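Long-range contact in beta-fructofuranosidase (Bifidobacterium adolescentis, PDB 6NOB), which probably hydrolyses beta-fructofuranosides such as sucrose, as a member of glycoside hydrolase family 32: residues 283-296 with 336-350. Sequence-based numbering, arbitrary orientation.
Sequences PDRAYMVTATNLPV and ATVPAMTLFSAKKPL
Ser345 meets two flat groups of strand 285-295. Its CB lies over one face of the Tyr287 ring, 3.8 Å from the centroid and 24° off the normal, a CH-pi contact, while Leu343 CD2 reaches the same ring obliquely. The Arg285 guanidinium carries Lys347 N over the centre of one face, with Ala346 C nearer the rim; at its edge NE donates to Ser345 OG at 3.0 Å, the oxygen close to the guanidinium plane. Arg285 NH2 adds a bond to Ser345 O, approached from well above the carbonyl plane, so the grip is side-on, one nitrogen to each oxygen. The bend at chi3 (76°) folds the arginine back across the neighbouring strand. Ser345 OG also bonds Glu359, and an alanine in place of Arg285 would probably leave Ser345 O without this side-chain donor and uncover the backbone at Lys347 N.

The other sheet face holds Phe344, whose edge meets Thr290 OG1 in plane, 3.2 Å from CE1; Met288 SD stands obliquely to the ring in a Met-aromatic contact. Thr290 OG1 and Thr342 OG1 are 2.8 Å apart, and Thr292 CG2 and Leu294 CD1 pack against Thr342 CG2. Beyond the strand ends, Lys348 NZ bonds Pro283 O at 2.8 Å and a water, while Val296 N reaches Ala336 O.

Paired backbone bonds at Ala286-Ala346, Met288-Phe344, Thr292-Ala340 and Leu294-Val338 establish the antiparallel register. Strand 268-273 continues the sheet beyond 285-295, and 357-365 continues it beyond 337-347. The arrangement is that of adjacent, twisted antiparallel strands within one blade of the five-bladed beta-propeller characteristic of family 32 catalytic domains.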
loop_
_atom_site.group_PDB
_atom_site.type_symbol
_atom_site.label_atom_id
_atom_site.label_comp_id
_atom_site.label_asym_id
_atom_site.label_seq_id
_atom_site.Cartn_x
_atom_site.Cartn_y
_atom_site.Cartn_z
ATOM N N PRO A 283 -19.969 21.923 -6.712
ATOM C CA PRO A 283 -20.623 20.610 -6.583
ATOM C C PRO A 283 -20.806 19.888 -7.906
ATOM O O PRO A 283 -21.024 18.670 -7.904
ATOM C CB PRO A 283 -21.972 20.951 -5.936
ATOM C CG PRO A 283 -22.226 22.371 -6.329
ATOM C CD PRO A 283 -20.876 23.033 -6.371
ATOM N N ASP A 284 -20.717 20.592 -9.032
ATOM C CA ASP A 284 -20.813 19.982 -10.349
ATOM C C ASP A 284 -19.461 19.545 -10.899
ATOM O O ASP A 284 -19.383 19.138 -12.063
ATOM C CB ASP A 284 -21.481 20.951 -11.331
ATOM C CG ASP A 284 -22.892 21.321 -10.914
ATOM O OD1 ASP A 284 -23.627 20.429 -10.438
ATOM O OD2 ASP A 284 -23.263 22.507 -11.059
ATOM N N ARG A 285 -18.399 19.610 -10.097
ATOM C CA ARG A 285 -17.071 19.211 -10.539
ATOM C C ARG A 285 -16.478 18.203 -9.566
ATOM O O ARG A 285 -16.698 18.292 -8.354
ATOM C CB ARG A 285 -16.138 20.425 -10.667
ATOM C CG ARG A 285 -16.636 21.500 -11.626
ATOM C CD ARG A 285 -15.642 22.652 -11.747
ATOM N NE ARG A 285 -14.496 22.305 -12.583
ATOM C CZ ARG A 285 -14.482 22.398 -13.909
ATOM N NH1 ARG A 285 -15.556 22.825 -14.558
ATOM N NH2 ARG A 285 -13.395 22.057 -14.589
ATOM N N ALA A 286 -15.739 17.238 -10.106
ATOM C CA ALA A 286 -14.938 16.327 -9.303
ATOM C C ALA A 286 -13.535 16.895 -9.143
ATOM O O ALA A 286 -13.041 17.619 -10.010
ATOM C CB ALA A 286 -14.876 14.941 -9.944
ATOM N N TYR A 287 -12.891 16.558 -8.031
ATOM C CA TYR A 287 -11.613 17.155 -7.674
ATOM C C TYR A 287 -10.533 16.090 -7.547
ATOM O O TYR A 287 -10.773 15.003 -7.015
ATOM C CB TYR A 287 -11.741 17.966 -6.381
ATOM C CG TYR A 287 -12.450 19.277 -6.618
ATOM C CD1 TYR A 287 -13.839 19.340 -6.640
ATOM C CD2 TYR A 287 -11.734 20.444 -6.864
ATOM C CE1 TYR A 287 -14.498 20.536 -6.876
ATOM C CE2 TYR A 287 -12.380 21.643 -7.099
ATOM C CZ TYR A 287 -13.762 21.683 -7.106
ATOM O OH TYR A 287 -14.412 22.874 -7.341
ATOM N N MET A 288 -9.341 16.423 -8.047
ATOM C CA MET A 288 -8.208 15.509 -8.118
ATOM C C MET A 288 -6.999 16.180 -7.480
ATOM O O MET A 288 -6.626 17.293 -7.871
ATOM C CB MET A 288 -7.908 15.127 -9.575
ATOM C CG MET A 288 -6.582 14.397 -9.800
ATOM S SD MET A 288 -6.030 14.410 -11.528
ATOM C CE MET A 288 -7.327 13.482 -12.346
ATOM N N VAL A 289 -6.395 15.516 -6.501
ATOM C CA VAL A 289 -5.124 15.957 -5.938
ATOM C C VAL A 289 -4.012 15.130 -6.564
ATOM O O VAL A 289 -4.181 13.934 -6.835
ATOM C CB VAL A 289 -5.099 15.844 -4.400
ATOM C CG1 VAL A 289 -6.057 16.843 -3.782
ATOM C CG2 VAL A 289 -5.437 14.432 -3.956
ATOM N N THR A 290 -2.879 15.774 -6.817
ATOM C CA THR A 290 -1.693 15.105 -7.320
ATOM C C THR A 290 -0.505 15.524 -6.466
ATOM O O THR A 290 -0.499 16.598 -5.860
ATOM C CB THR A 290 -1.436 15.430 -8.802
ATOM O OG1 THR A 290 -1.763 16.801 -9.060
ATOM C CG2 THR A 290 -2.290 14.547 -9.695
ATOM N N ALA A 291 0.498 14.654 -6.412
ATOM C CA ALA A 291 1.680 14.867 -5.590
ATOM C C ALA A 291 2.805 15.430 -6.453
ATOM O O ALA A 291 3.199 14.809 -7.445
ATOM C CB ALA A 291 2.114 13.563 -4.923
ATOM N N THR A 292 3.318 16.597 -6.074
ATOM C CA THR A 292 4.434 17.219 -6.779
ATOM C C THR A 292 5.135 18.184 -5.826
ATOM O O THR A 292 4.935 18.139 -4.608
ATOM C CB THR A 292 3.959 17.928 -8.052
ATOM O OG1 THR A 292 5.096 18.388 -8.791
ATOM C CG2 THR A 292 3.072 19.115 -7.709
ATOM N N ASN A 293 5.976 19.051 -6.388
ATOM C CA ASN A 293 6.604 20.136 -5.648
ATOM C C ASN A 293 6.533 21.398 -6.495
ATOM O O ASN A 293 6.475 21.334 -7.725
ATOM C CB ASN A 293 8.064 19.813 -5.278
ATOM C CG ASN A 293 8.881 19.343 -6.473
ATOM O OD1 ASN A 293 8.990 18.144 -6.733
ATOM N ND2 ASN A 293 9.464 20.289 -7.202
ATOM N N LEU A 294 6.529 22.547 -5.829
ATOM C CA LEU A 294 6.424 23.822 -6.519
ATOM C C LEU A 294 7.506 24.768 -6.028
ATOM O O LEU A 294 8.007 24.618 -4.908
ATOM C CB LEU A 294 5.039 24.453 -6.302
ATOM C CG LEU A 294 3.873 23.740 -6.998
ATOM C CD1 LEU A 294 2.532 24.327 -6.575
ATOM C CD2 LEU A 294 4.035 23.798 -8.511
ATOM N N PRO A 295 7.904 25.742 -6.848
ATOM C CA PRO A 295 8.892 26.727 -6.391
ATOM C C PRO A 295 8.354 27.527 -5.214
ATOM O O PRO A 295 7.211 27.988 -5.228
ATOM C CB PRO A 295 9.117 27.615 -7.623
ATOM C CG PRO A 295 8.608 26.827 -8.780
ATOM C CD PRO A 295 7.513 25.956 -8.252
ATOM N N VAL A 296 9.195 27.696 -4.191
ATOM C CA VAL A 296 8.790 28.471 -3.025
ATOM C C VAL A 296 8.510 29.919 -3.398
ATOM O O VAL A 296 7.809 30.622 -2.659
ATOM C CB VAL A 296 9.854 28.379 -1.910
ATOM C CG1 VAL A 296 10.080 26.926 -1.511
ATOM C CG2 VAL A 296 11.156 29.033 -2.349
ATOM N N ALA A 336 14.820 25.342 -3.331
ATOM C CA ALA A 336 13.959 26.160 -4.173
ATOM C C ALA A 336 12.530 25.646 -4.253
ATOM O O ALA A 336 11.663 26.362 -4.764
ATOM C CB ALA A 336 14.536 26.253 -5.590
ATOM N N THR A 337 12.262 24.436 -3.768
ATOM C CA THR A 337 10.959 23.810 -3.911
ATOM C C THR A 337 10.386 23.430 -2.553
ATOM O O THR A 337 11.095 23.358 -1.543
ATOM C CB THR A 337 11.038 22.562 -4.803
ATOM O OG1 THR A 337 11.868 21.578 -4.175
ATOM C CG2 THR A 337 11.613 22.911 -6.167
ATOM N N VAL A 338 9.080 23.182 -2.551
ATOM C CA VAL A 338 8.340 22.754 -1.368
ATOM C C VAL A 338 7.314 21.719 -1.822
ATOM O O VAL A 338 6.708 21.883 -2.892
ATOM C CB VAL A 338 7.674 23.948 -0.662
ATOM C CG1 VAL A 338 6.867 24.781 -1.658
ATOM C CG2 VAL A 338 6.796 23.489 0.497
ATOM N N PRO A 339 7.108 20.634 -1.075
ATOM C CA PRO A 339 6.084 19.659 -1.467
ATOM C C PRO A 339 4.708 20.306 -1.528
ATOM O O PRO A 339 4.325 21.075 -0.645
ATOM C CB PRO A 339 6.163 18.600 -0.363
ATOM C CG PRO A 339 7.559 18.724 0.174
ATOM C CD PRO A 339 7.891 20.182 0.089
ATOM N N ALA A 340 3.964 19.990 -2.587
ATOM C CA ALA A 340 2.657 20.590 -2.806
ATOM C C ALA A 340 1.681 19.562 -3.358
ATOM O O ALA A 340 2.062 18.680 -4.134
ATOM C CB ALA A 340 2.743 21.781 -3.769
ATOM N N MET A 341 0.420 19.688 -2.950
ATOM C CA MET A 341 -0.683 18.919 -3.519
ATOM C C MET A 341 -1.376 19.807 -4.540
ATOM O O MET A 341 -2.152 20.696 -4.182
ATOM C CB MET A 341 -1.656 18.467 -2.439
ATOM C CG MET A 341 -1.160 17.328 -1.595
ATOM S SD MET A 341 -2.477 16.699 -0.548
ATOM C CE MET A 341 -1.517 15.704 0.589
ATOM N N THR A 342 -1.093 19.568 -5.813
ATOM C CA THR A 342 -1.701 20.350 -6.876
ATOM C C THR A 342 -3.109 19.844 -7.156
ATOM O O THR A 342 -3.314 18.649 -7.397
ATOM C CB THR A 342 -0.836 20.297 -8.132
ATOM O OG1 THR A 342 -0.258 18.992 -8.262
ATOM C CG2 THR A 342 0.269 21.342 -8.049
ATOM N N LEU A 343 -4.075 20.755 -7.113
ATOM C CA LEU A 343 -5.487 20.421 -7.226
ATOM C C LEU A 343 -5.988 20.674 -8.643
ATOM O O LEU A 343 -5.665 21.698 -9.254
ATOM C CB LEU A 343 -6.309 21.236 -6.227
ATOM C CG LEU A 343 -7.777 20.846 -6.052
ATOM C CD1 LEU A 343 -7.900 19.439 -5.496
ATOM C CD2 LEU A 343 -8.485 21.843 -5.153
ATOM N N PHE A 344 -6.777 19.731 -9.156
ATOM C CA PHE A 344 -7.420 19.837 -10.458
ATOM C C PHE A 344 -8.896 19.496 -10.318
ATOM O O PHE A 344 -9.298 18.757 -9.416
ATOM C CB PHE A 344 -6.785 18.901 -11.494
ATOM C CG PHE A 344 -5.332 19.170 -11.758
ATOM C CD1 PHE A 344 -4.351 18.641 -10.933
ATOM C CD2 PHE A 344 -4.946 19.935 -12.846
ATOM C CE1 PHE A 344 -3.014 18.882 -11.182
ATOM C CE2 PHE A 344 -3.611 20.179 -13.100
ATOM C CZ PHE A 344 -2.642 19.652 -12.268
ATOM N N SER A 345 -9.710 20.031 -11.228
ATOM C CA SER A 345 -11.137 19.741 -11.218
ATOM C C SER A 345 -11.652 19.586 -12.641
ATOM O O SER A 345 -11.142 20.205 -13.578
ATOM C CB SER A 345 -11.949 20.831 -10.508
ATOM O OG SER A 345 -11.832 22.070 -11.175
ATOM N N ALA A 346 -12.684 18.757 -12.784
ATOM C CA ALA A 346 -13.333 18.517 -14.064
ATOM C C ALA A 346 -14.842 18.491 -13.874
ATOM O O ALA A 346 -15.339 18.010 -12.852
ATOM C CB ALA A 346 -12.865 17.199 -14.691
ATOM N N LYS A 347 -15.567 19.004 -14.865
ATOM C CA LYS A 347 -17.022 19.004 -14.802
ATOM C C LYS A 347 -17.563 17.597 -15.015
ATOM O O LYS A 347 -17.214 16.926 -15.992
ATOM C CB LYS A 347 -17.604 19.956 -15.846
ATOM C CG LYS A 347 -19.116 20.086 -15.771
ATOM C CD LYS A 347 -19.570 21.516 -16.022
ATOM C CE LYS A 347 -21.038 21.699 -15.662
ATOM N NZ LYS A 347 -21.816 22.312 -16.776
ATOM N N LYS A 348 -18.412 17.149 -14.095
ATOM C CA LYS A 348 -19.066 15.861 -14.249
ATOM C C LYS A 348 -20.127 15.939 -15.349
ATOM O O LYS A 348 -20.694 17.007 -15.598
ATOM C CB LYS A 348 -19.698 15.428 -12.929
ATOM C CG LYS A 348 -18.680 15.174 -11.824
ATOM C CD LYS A 348 -19.351 14.924 -10.482
ATOM C CE LYS A 348 -20.054 16.171 -9.968
ATOM N NZ LYS A 348 -20.533 15.998 -8.568
ATOM N N PRO A 349 -20.407 14.819 -16.041
ATOM C CA PRO A 349 -19.839 13.469 -15.904
ATOM C C PRO A 349 -18.366 13.374 -16.284
ATOM O O PRO A 349 -17.869 14.182 -17.067
ATOM C CB PRO A 349 -20.688 12.633 -16.866
ATOM C CG PRO A 349 -21.186 13.613 -17.870
ATOM C CD PRO A 349 -21.437 14.870 -17.095
ATOM N N LEU A 350 -17.681 12.377 -15.729
ATOM C CA LEU A 350 -16.239 12.230 -15.919
ATOM C C LEU A 350 -15.934 11.386 -17.157
ATOM O O LEU A 350 -15.259 10.359 -17.100
ATOM C CB LEU A 350 -15.602 11.636 -14.668
ATOM C CG LEU A 350 -15.772 12.448 -13.382
ATOM C CD1 LEU A 350 -15.062 11.781 -12.217
ATOM C CD2 LEU A 350 -15.270 13.874 -13.574
HETATM O O HOH W 1 -18.403 15.933 -7.099
#